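Local structure of N-(5'-phosphoribosyl)anthranilate isomerase (Jonesia denitrificans, 4WUI) at residues Arg102-Thr107 / Gly121-Leu126; Leu60-Thr65 / Gly86-Asp91; Thr77-Leu82 / Ala98-Val103. The protein probably catalyses the isomerisation of N-(5-phospho-beta-D-ribosyl)anthranilate to 1-(2-carboxyphenylamino)-1-deoxy-D-ribulose 5-phosphate, the third step from chorismate to tryptophan. All blocks are in the same frame, centred on the assembly; numbering follows the deposited sequence. Where two conformers were deposited one is given.

Interaction 1. Residues Arg102-Thr107 / Gly121-Leu126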
loop_
_atom_site.group_PDB
_atom_site.type_symbol
_atom_site.label_atom_id
_atom_site.label_comp_id
_atom_site.label_asym_id
_atom_site.label_seq_id
_atom_site.Cartn_x
_atom_site.Cartn_y
_atom_site.Cartn_z
ATOM N N ARG A 102 5.535 -4.798 12.952
ATOM C CA ARG A 102 4.406 -4.454 12.077
ATOM C C ARG A 102 4.609 -5.094 10.727
ATOM O O ARG A 102 5.489 -4.693 9.979
ATOM C CB ARG A 102 4.272 -2.942 11.931
ATOM C CG ARG A 102 4.170 -2.176 13.243
ATOM C CD ARG A 102 3.953 -0.692 13.036
ATOM N NE ARG A 102 2.656 -0.452 12.444
ATOM C CZ ARG A 102 2.290 0.712 11.945
ATOM N NH1 ARG A 102 3.085 1.776 12.030
ATOM N NH2 ARG A 102 1.128 0.828 11.336
ATOM N N VAL A 103 3.822 -6.138 10.451
ATOM C CA VAL A 103 3.888 -6.893 9.199
ATOM C C VAL A 103 2.544 -6.841 8.507
ATOM O O VAL A 103 1.506 -7.076 9.138
ATOM C CB VAL A 103 4.359 -8.339 9.431
ATOM C CG1 VAL A 103 4.307 -9.156 8.147
ATOM C CG2 VAL A 103 5.766 -8.339 10.054
ATOM N N TRP A 104 2.554 -6.510 7.222
ATOM C CA TRP A 104 1.358 -6.483 6.389
ATOM C C TRP A 104 1.441 -7.622 5.377
ATOM O O TRP A 104 2.490 -7.870 4.802
ATOM C CB TRP A 104 1.191 -5.147 5.689
ATOM C CG TRP A 104 0.955 -3.981 6.588
ATOM C CD1 TRP A 104 0.828 -3.969 7.933
ATOM C CD2 TRP A 104 0.763 -2.642 6.160
ATOM N NE1 TRP A 104 0.592 -2.706 8.383
ATOM C CE2 TRP A 104 0.534 -1.863 7.311
ATOM C CE3 TRP A 104 0.796 -2.026 4.912
ATOM C CZ2 TRP A 104 0.361 -0.481 7.251
ATOM C CZ3 TRP A 104 0.600 -0.659 4.864
ATOM C CH2 TRP A 104 0.406 0.098 6.012
ATOM N N ARG A 105 0.314 -8.300 5.200
ATOM C CA ARG A 105 0.119 -9.401 4.277
ATOM C C ARG A 105 -0.625 -8.813 3.051
ATOM O O ARG A 105 -1.699 -8.288 3.176
ATOM C CB ARG A 105 -0.670 -10.576 4.989
ATOM C CG ARG A 105 -0.980 -11.779 4.108
ATOM C CD ARG A 105 -1.401 -13.006 4.865
ATOM N NE ARG A 105 -2.666 -12.881 5.567
ATOM C CZ ARG A 105 -3.849 -13.293 5.125
ATOM N NH1 ARG A 105 -4.005 -13.772 3.917
ATOM N NH2 ARG A 105 -4.899 -13.130 5.899
ATOM N N ALA A 106 -0.044 -8.818 1.868
ATOM C CA ALA A 106 -0.736 -8.442 0.658
ATOM C C ALA A 106 -1.176 -9.690 -0.117
ATOM O O ALA A 106 -0.474 -10.706 -0.123
ATOM C CB ALA A 106 0.153 -7.548 -0.233
ATOM N N THR A 107 -2.347 -9.615 -0.758
ATOM C CA THR A 107 -2.855 -10.695 -1.587
ATOM C C THR A 107 -3.801 -10.146 -2.630
ATOM O O THR A 107 -4.095 -8.962 -2.678
ATOM C CB THR A 107 -3.597 -11.748 -0.747
ATOM O OG1 THR A 107 -3.865 -12.911 -1.544
ATOM C CG2 THR A 107 -4.884 -11.205 -0.147
ATOM N N GLY A 121 -0.566 -13.643 11.740
ATOM C CA GLY A 121 0.170 -12.695 12.553
ATOM C C GLY A 121 0.262 -11.279 12.005
ATOM O O GLY A 121 0.782 -10.394 12.675
ATOM N N GLU A 122 -0.238 -11.050 10.804
ATOM C CA GLU A 122 -0.157 -9.715 10.219
ATOM C C GLU A 122 -1.064 -8.731 10.959
ATOM O O GLU A 122 -2.116 -9.070 11.496
ATOM C CB GLU A 122 -0.506 -9.764 8.753
ATOM C CG GLU A 122 -1.950 -9.986 8.438
ATOM C CD GLU A 122 -2.431 -11.429 8.466
ATOM O OE1 GLU A 122 -1.710 -12.378 8.849
ATOM O OE2 GLU A 122 -3.617 -11.622 8.079
ATOM N N GLU A 123 -0.640 -7.477 10.942
ATOM C CA GLU A 123 -1.379 -6.352 11.454
ATOM C C GLU A 123 -2.536 -5.937 10.547
ATOM O O GLU A 123 -3.551 -5.408 11.002
ATOM C CB GLU A 123 -0.364 -5.170 11.511
ATOM C CG GLU A 123 -0.908 -3.859 11.948
ATOM C CD GLU A 123 0.214 -2.843 11.947
ATOM O OE1 GLU A 123 1.032 -2.885 12.869
ATOM O OE2 GLU A 123 0.271 -1.978 11.058
ATOM N N LEU A 124 -2.334 -6.112 9.248
ATOM C CA LEU A 124 -3.206 -5.565 8.227
ATOM C C LEU A 124 -3.063 -6.424 6.985
ATOM O O LEU A 124 -1.982 -6.962 6.711
ATOM C CB LEU A 124 -2.789 -4.117 7.981
ATOM C CG LEU A 124 -3.477 -3.373 6.836
ATOM C CD1 LEU A 124 -3.570 -1.900 7.161
ATOM C CD2 LEU A 124 -2.768 -3.584 5.493
ATOM N N LEU A 125 -4.153 -6.534 6.238
ATOM C CA LEU A 125 -4.210 -7.223 4.966
ATOM C C LEU A 125 -4.453 -6.217 3.828
ATOM O O LEU A 125 -5.367 -5.397 3.925
ATOM C CB LEU A 125 -5.376 -8.205 5.019
ATOM C CG LEU A 125 -5.633 -9.121 3.862
ATOM C CD1 LEU A 125 -4.471 -10.018 3.603
ATOM C CD2 LEU A 125 -6.863 -9.966 4.180
ATOM N N LEU A 126 -3.640 -6.281 2.781
ATOM C CA LEU A 126 -3.838 -5.459 1.606
ATOM C C LEU A 126 -4.447 -6.394 0.557
ATOM O O LEU A 126 -3.850 -7.433 0.225
ATOM C CB LEU A 126 -2.521 -4.823 1.197
ATOM C CG LEU A 126 -2.615 -3.901 -0.005
ATOM C CD1 LEU A 126 -1.478 -2.914 0.059
ATOM C CD2 LEU A 126 -2.513 -4.697 -1.273
HETATM O O HOH W 1 2.257 -7.753 12.505
#

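Interaction 2. Residues Leu60-Thr65 / Gly86-Asp91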
loop_
_atom_site.group_PDB
_atom_site.type_symbol
_atom_site.label_atom_id
_atom_site.label_comp_id
_atom_site.label_asym_id
_atom_site.label_seq_id
_atom_site.Cartn_x
_atom_site.Cartn_y
_atom_site.Cartn_z
ATOM N N LEU A 60 8.383 -0.801 3.960
ATOM C CA LEU A 60 9.245 -1.532 3.037
ATOM C C LEU A 60 8.395 -2.590 2.369
ATOM O O LEU A 60 7.807 -3.438 3.046
ATOM C CB LEU A 60 10.411 -2.185 3.776
ATOM C CG LEU A 60 11.280 -3.096 2.931
ATOM C CD1 LEU A 60 12.011 -2.287 1.846
ATOM C CD2 LEU A 60 12.282 -3.835 3.771
ATOM N N VAL A 61 8.333 -2.545 1.034
ATOM C CA VAL A 61 7.503 -3.463 0.266
ATOM C C VAL A 61 8.395 -4.428 -0.497
ATOM O O VAL A 61 9.196 -3.996 -1.326
ATOM C CB VAL A 61 6.589 -2.677 -0.709
ATOM C CG1 VAL A 61 5.734 -3.604 -1.501
ATOM C CG2 VAL A 61 5.755 -1.645 0.031
ATOM N N VAL A 62 8.299 -5.724 -0.193
ATOM C CA VAL A 62 9.111 -6.744 -0.829
ATOM C C VAL A 62 8.243 -7.792 -1.512
ATOM O O VAL A 62 7.057 -7.958 -1.209
ATOM C CB VAL A 62 10.068 -7.428 0.184
ATOM C CG1 VAL A 62 11.117 -6.447 0.661
ATOM C CG2 VAL A 62 9.285 -7.997 1.374
ATOM N N ALA A 63 8.858 -8.518 -2.432
ATOM C CA ALA A 63 8.166 -9.520 -3.235
ATOM C C ALA A 63 8.933 -10.831 -3.370
ATOM O O ALA A 63 8.346 -11.901 -3.253
ATOM C CB ALA A 63 7.855 -8.959 -4.624
ATOM N N THR A 64 10.240 -10.750 -3.644
ATOM C CA THR A 64 11.061 -11.895 -4.009
ATOM C C THR A 64 12.278 -12.036 -3.094
ATOM O O THR A 64 13.129 -12.885 -3.313
ATOM C CB THR A 64 11.519 -11.779 -5.503
ATOM O OG1 THR A 64 12.119 -10.510 -5.721
ATOM C CG2 THR A 64 10.326 -11.970 -6.430
ATOM N N THR A 65 12.389 -11.193 -2.085
ATOM C CA THR A 65 13.518 -11.187 -1.162
ATOM C C THR A 65 13.315 -12.305 -0.125
ATOM O O THR A 65 12.286 -12.355 0.523
ATOM C CB THR A 65 13.620 -9.823 -0.471
ATOM O OG1 THR A 65 13.753 -8.774 -1.446
ATOM C CG2 THR A 65 14.768 -9.778 0.514
ATOM N N GLY A 86 2.190 -11.160 -2.332
ATOM C CA GLY A 86 1.482 -12.426 -2.279
ATOM C C GLY A 86 2.305 -13.672 -2.575
ATOM O O GLY A 86 1.837 -14.788 -2.295
ATOM N N GLN A 87 3.520 -13.508 -3.086
ATOM C CA GLN A 87 4.407 -14.647 -3.301
ATOM C C GLN A 87 4.806 -15.318 -2.005
ATOM O O GLN A 87 5.170 -16.475 -2.012
ATOM C CB GLN A 87 5.710 -14.259 -4.076
ATOM C CG GLN A 87 5.562 -13.802 -5.516
ATOM C CD GLN A 87 5.459 -12.302 -5.620
ATOM O OE1 GLN A 87 4.832 -11.653 -4.771
ATOM N NE2 GLN A 87 6.078 -11.732 -6.657
ATOM N N TYR A 88 4.833 -14.559 -0.921
ATOM C CA TYR A 88 5.308 -15.121 0.322
ATOM C C TYR A 88 4.330 -16.167 0.846
ATOM O O TYR A 88 3.101 -15.996 0.819
ATOM C CB TYR A 88 5.521 -14.012 1.359
ATOM C CG TYR A 88 6.738 -13.183 1.042
ATOM C CD1 TYR A 88 8.004 -13.626 1.428
ATOM C CD2 TYR A 88 6.645 -11.991 0.340
ATOM C CE1 TYR A 88 9.158 -12.908 1.113
ATOM C CE2 TYR A 88 7.784 -11.268 0.026
ATOM C CZ TYR A 88 9.024 -11.716 0.416
ATOM O OH TYR A 88 10.129 -10.958 0.058
ATOM N N SER A 89 4.885 -17.238 1.391
ATOM C CA SER A 89 4.049 -18.261 1.994
ATOM C C SER A 89 3.411 -17.760 3.293
ATOM O O SER A 89 3.891 -16.833 3.955
ATOM C CB SER A 89 4.874 -19.497 2.313
ATOM O OG SER A 89 5.801 -19.177 3.339
ATOM N N ASP A 90 2.358 -18.446 3.711
ATOM C CA ASP A 90 1.772 -18.154 5.014
ATOM C C ASP A 90 2.812 -18.298 6.120
ATOM O O ASP A 90 2.833 -17.509 7.084
ATOM C CB ASP A 90 0.641 -19.135 5.339
ATOM C CG ASP A 90 -0.521 -19.095 4.351
ATOM O OD1 ASP A 90 -0.694 -18.101 3.622
ATOM O OD2 ASP A 90 -1.308 -20.081 4.347
ATOM N N ASP A 91 3.653 -19.322 6.015
ATOM C CA ASP A 91 4.670 -19.535 7.032
ATOM C C ASP A 91 5.614 -18.336 7.101
ATOM O O ASP A 91 6.027 -17.946 8.189
ATOM C CB ASP A 91 5.493 -20.798 6.758
ATOM C CG ASP A 91 4.741 -22.085 6.980
ATOM O OD1 ASP A 91 3.540 -22.053 7.325
ATOM O OD2 ASP A 91 5.401 -23.143 6.826
#

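Interaction 3. Residues Thr77-Leu82 / Ala98-Val103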
loop_
_atom_site.group_PDB
_atom_site.type_symbol
_atom_site.label_atom_id
_atom_site.label_comp_id
_atom_site.label_asym_id
_atom_site.label_seq_id
_atom_site.Cartn_x
_atom_site.Cartn_y
_atom_site.Cartn_z
ATOM N N THR A 77 16.915 -0.305 7.346
ATOM C CA THR A 77 16.359 0.906 6.744
ATOM C C THR A 77 15.564 1.744 7.716
ATOM O O THR A 77 15.291 2.904 7.452
ATOM C CB THR A 77 15.477 0.598 5.535
ATOM O OG1 THR A 77 14.381 -0.238 5.915
ATOM C CG2 THR A 77 16.286 -0.035 4.401
ATOM N N GLY A 78 15.132 1.165 8.830
ATOM C CA GLY A 78 14.404 1.919 9.823
ATOM C C GLY A 78 12.934 2.164 9.498
ATOM O O GLY A 78 12.310 3.037 10.123
ATOM N N VAL A 79 12.356 1.395 8.579
ATOM C CA VAL A 79 10.947 1.551 8.254
ATOM C C VAL A 79 10.054 1.159 9.451
ATOM O O VAL A 79 10.434 0.401 10.346
ATOM C CB VAL A 79 10.538 0.745 7.027
ATOM C CG1 VAL A 79 11.230 1.274 5.769
ATOM C CG2 VAL A 79 10.761 -0.753 7.232
ATOM N N SER A 80 8.825 1.649 9.410
ATOM C CA SER A 80 7.804 1.311 10.395
ATOM C C SER A 80 7.226 -0.089 10.159
ATOM O O SER A 80 6.861 -0.777 11.116
ATOM C CB SER A 80 6.639 2.332 10.315
ATOM O OG SER A 80 7.000 3.706 10.119
ATOM N N VAL A 81 7.030 -0.459 8.901
ATOM C CA VAL A 81 6.227 -1.617 8.513
ATOM C C VAL A 81 6.952 -2.413 7.424
ATOM O O VAL A 81 7.550 -1.822 6.529
ATOM C CB VAL A 81 4.864 -1.167 7.945
ATOM C CG1 VAL A 81 4.036 -2.319 7.432
ATOM C CG2 VAL A 81 4.070 -0.342 8.940
ATOM N N LEU A 82 6.854 -3.737 7.514
ATOM C CA LEU A 82 7.267 -4.651 6.449
ATOM C C LEU A 82 6.038 -5.200 5.753
ATOM O O LEU A 82 5.228 -5.884 6.392
ATOM C CB LEU A 82 8.109 -5.781 7.044
ATOM C CG LEU A 82 8.535 -6.884 6.073
ATOM C CD1 LEU A 82 9.385 -6.353 4.932
ATOM C CD2 LEU A 82 9.296 -7.974 6.815
ATOM N N ALA A 98 6.561 -12.686 13.947
ATOM C CA ALA A 98 7.160 -12.955 15.247
ATOM C C ALA A 98 8.422 -12.126 15.483
ATOM O O ALA A 98 8.851 -11.955 16.644
ATOM C CB ALA A 98 7.487 -14.440 15.394
ATOM N N ARG A 99 9.028 -11.639 14.413
ATOM C CA ARG A 99 10.373 -11.054 14.439
ATOM C C ARG A 99 10.421 -9.564 14.140
ATOM O O ARG A 99 11.497 -8.974 14.217
ATOM C CB ARG A 99 11.277 -11.829 13.476
ATOM C CG ARG A 99 11.604 -13.223 13.979
ATOM C CD ARG A 99 12.187 -14.114 12.907
ATOM N NE ARG A 99 12.536 -15.432 13.424
ATOM C CZ ARG A 99 11.659 -16.390 13.677
ATOM N NH1 ARG A 99 10.364 -16.201 13.464
ATOM N NH2 ARG A 99 12.082 -17.555 14.141
ATOM N N PHE A 100 9.298 -8.947 13.781
ATOM C CA PHE A 100 9.263 -7.518 13.414
ATOM C C PHE A 100 7.909 -6.994 13.857
ATOM O O PHE A 100 6.930 -7.717 13.766
ATOM C CB PHE A 100 9.459 -7.351 11.887
ATOM C CG PHE A 100 9.649 -5.914 11.476
ATOM C CD1 PHE A 100 10.879 -5.279 11.634
ATOM C CD2 PHE A 100 8.566 -5.163 11.037
ATOM C CE1 PHE A 100 11.043 -3.954 11.340
ATOM C CE2 PHE A 100 8.728 -3.823 10.743
ATOM C CZ PHE A 100 9.965 -3.219 10.906
ATOM N N PRO A 101 7.853 -5.753 14.399
ATOM C CA PRO A 101 6.636 -5.280 15.089
ATOM C C PRO A 101 5.378 -5.147 14.229
ATOM O O PRO A 101 4.271 -5.363 14.748
ATOM C CB PRO A 101 7.063 -3.903 15.638
ATOM C CG PRO A 101 8.511 -4.103 15.912
ATOM C CD PRO A 101 8.998 -4.885 14.735
ATOM N N ARG A 102 5.535 -4.798 12.952
ATOM C CA ARG A 102 4.406 -4.454 12.077
ATOM C C ARG A 102 4.609 -5.094 10.727
ATOM O O ARG A 102 5.489 -4.693 9.979
ATOM C CB ARG A 102 4.272 -2.942 11.931
ATOM C CG ARG A 102 4.170 -2.176 13.243
ATOM C CD ARG A 102 3.953 -0.692 13.036
ATOM N NE ARG A 102 2.656 -0.452 12.444
ATOM C CZ ARG A 102 2.290 0.712 11.945
ATOM N NH1 ARG A 102 3.085 1.776 12.030
ATOM N NH2 ARG A 102 1.128 0.828 11.336
ATOM N N VAL A 103 3.822 -6.138 10.451
ATOM C CA VAL A 103 3.888 -6.893 9.199
ATOM C C VAL A 103 2.544 -6.841 8.507
ATOM O O VAL A 103 1.506 -7.076 9.138
ATOM C CB VAL A 103 4.359 -8.339 9.431
ATOM C CG1 VAL A 103 4.307 -9.156 8.147
ATOM C CG2 VAL A 103 5.766 -8.339 10.054
#

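Interaction 1. Residues Arg102-Thr107 / Gly121-Leu126
Two neighbouring parallel strands of the closed (βα)8 barrel meet here, 103-108 and 124-128, and two salt bridges, Arg102-Glu123 and Arg105-Glu122, stand near the start of the pairing. The short strand segments run 27° apart, with Arg105 opposite Leu125 and Ala106 opposite Leu126. Arg105 is bonded through both N and O, the first to Leu124 O and the second to Leu126 N at 2.8 Å, the alternation expected of parallel pairing. Trp104 and Leu124 point into the barrel: Leu124 CB lies over the five-membered ring, 3.8 Å from its centroid. At the edge of the same indole, Trp104 NE1 gives Glu123 OE2 a straight 2.8 Å bond (179°). Arg102 takes the same carboxylate side-on, NE to OE1 at 3.0 Å and NH2 to OE2 at 2.9 Å; Arg102 NH2 and Trp104 NE1 reach OE2 from opposite faces of the carboxylate plane. Toward the outer helices, Arg105 turns NE and NH2 onto one oxygen, Glu122 OE2, from above the carboxylate plane, while Leu125 CD1 sits over the centre of the Arg105 guanidinium, 3.7 Å from CZ. Three donors thus fix the rotation of Glu123, and an arginine beside each carboxylate would favour its ionised form.

Interaction 2. Residues Leu60-Thr65 / Gly86-Asp91
A chi1 of -73°, which places CG of Tyr88 opposite its own carbonyl carbon, together with a chi2 of -83°, sends the phenol across to the turn that follows strand 57-62. Gln87, with a similar first torsion but a bend at chi2 (94°), folds its amide beside Ala63 instead. The phenol ends inside the curve of the backbone from Val62 to Thr65. Its OH donates to Thr65 O at 2.6 Å, a short bond that meets the acceptor in the carbonyl plane, on a lone pair, and Thr65 O in turn lies at the ring's edge. Val62 meets the phenol from the strand side, the two side chains crossing at about a right angle, with Val62 CG2 3.8 Å from Tyr88 CE2. Ala63 O lies 3.4 Å from the same CE2, oblique to the ring, and 3.6 Å from Gln87 CB. The Gln87 amide packs against the Ala63 methyl, NE2 to CB being 3.9 Å, while its OE1 is hydrogen-bonded to His85 ND1.

The contact joins the end of strand 57-62 and its following turn to the loop leading into helix 90-99, at the C-terminal ends of the barrel strands, the side that carries the active site in (βα)8 enzymes. A citrate, probably from the crystallisation liquor, is bound by Thr65 OG1 and by the backbone N atoms of Asp90 and Asp91, just past the N-cap Ser89. The chemistry is that of a phenol tying down a turn: one hydroxyl fixes the Thr65 carbonyl, while the ring packs against aliphatic and backbone atoms.

Interaction 3. Residues Thr77-Leu82 / Ala98-Val103
Parallel pairing begins where Leu82 stands opposite Val103: Leu82 N donates to Arg102 O at 3.0 Å and 171°, and Val103 CA approaches Leu82 O in a CA-H...O contact of 3.3 Å. Ahead of this bridge, Phe100 points toward the turn entering strand 81-84. With CG anti to the backbone N (chi1 -171°), its ring presents an edge to Val79 O, which lies 3.7 Å from CZ, and to the backbone of Val81. Leu82 CB is 4.1 Å from the CD2 corner of the ring. Residues Leu71, Ala74 and Glu75 of helix 67-77 also touch Phe100, placing the ring between that helix and the strand entrance. Arg102 lays its aliphatic part along Ser80 O, with CB 3.5 Å from that oxygen, and its guanidinium carries Val81 CG2 over the centre of one face, 3.6 Å from CZ. The methyl occupies the flat side of the group and leaves its edge to carboxylates; beyond Glu123, NH1 forms a salt bridge with Asp57. This is the closing step of a beta-alpha-beta crossover, strand 81-84, helix 90-99 and strand 103-108, the connection that recurs round a TIM barrel.

Overall arrangement
The three contacts follow consecutive elements of one barrel wall, whose strands 57-62, 81-84, 103-108 and 124-128 lie side by side. Interactions 1 and 3 share Arg102 and Val103, and Trp104 N lies 2.9 Å from Leu82 O, a probable hydrogen bond that continues the pairing from one to the other. Interactions 2 and 3 meet through the adjoining strand edges, where Leu60 N is 2.9 Å from Val81 O, and flank helix 90-99, before and after it. Their centres are about 13 Å apart; those of interactions 1 and 2 about 11 Å. Citrate, hydrogen-bonded in interaction 2, comes within about 5 Å of the Leu126 side chain, consistent with a pocket at this barrel end.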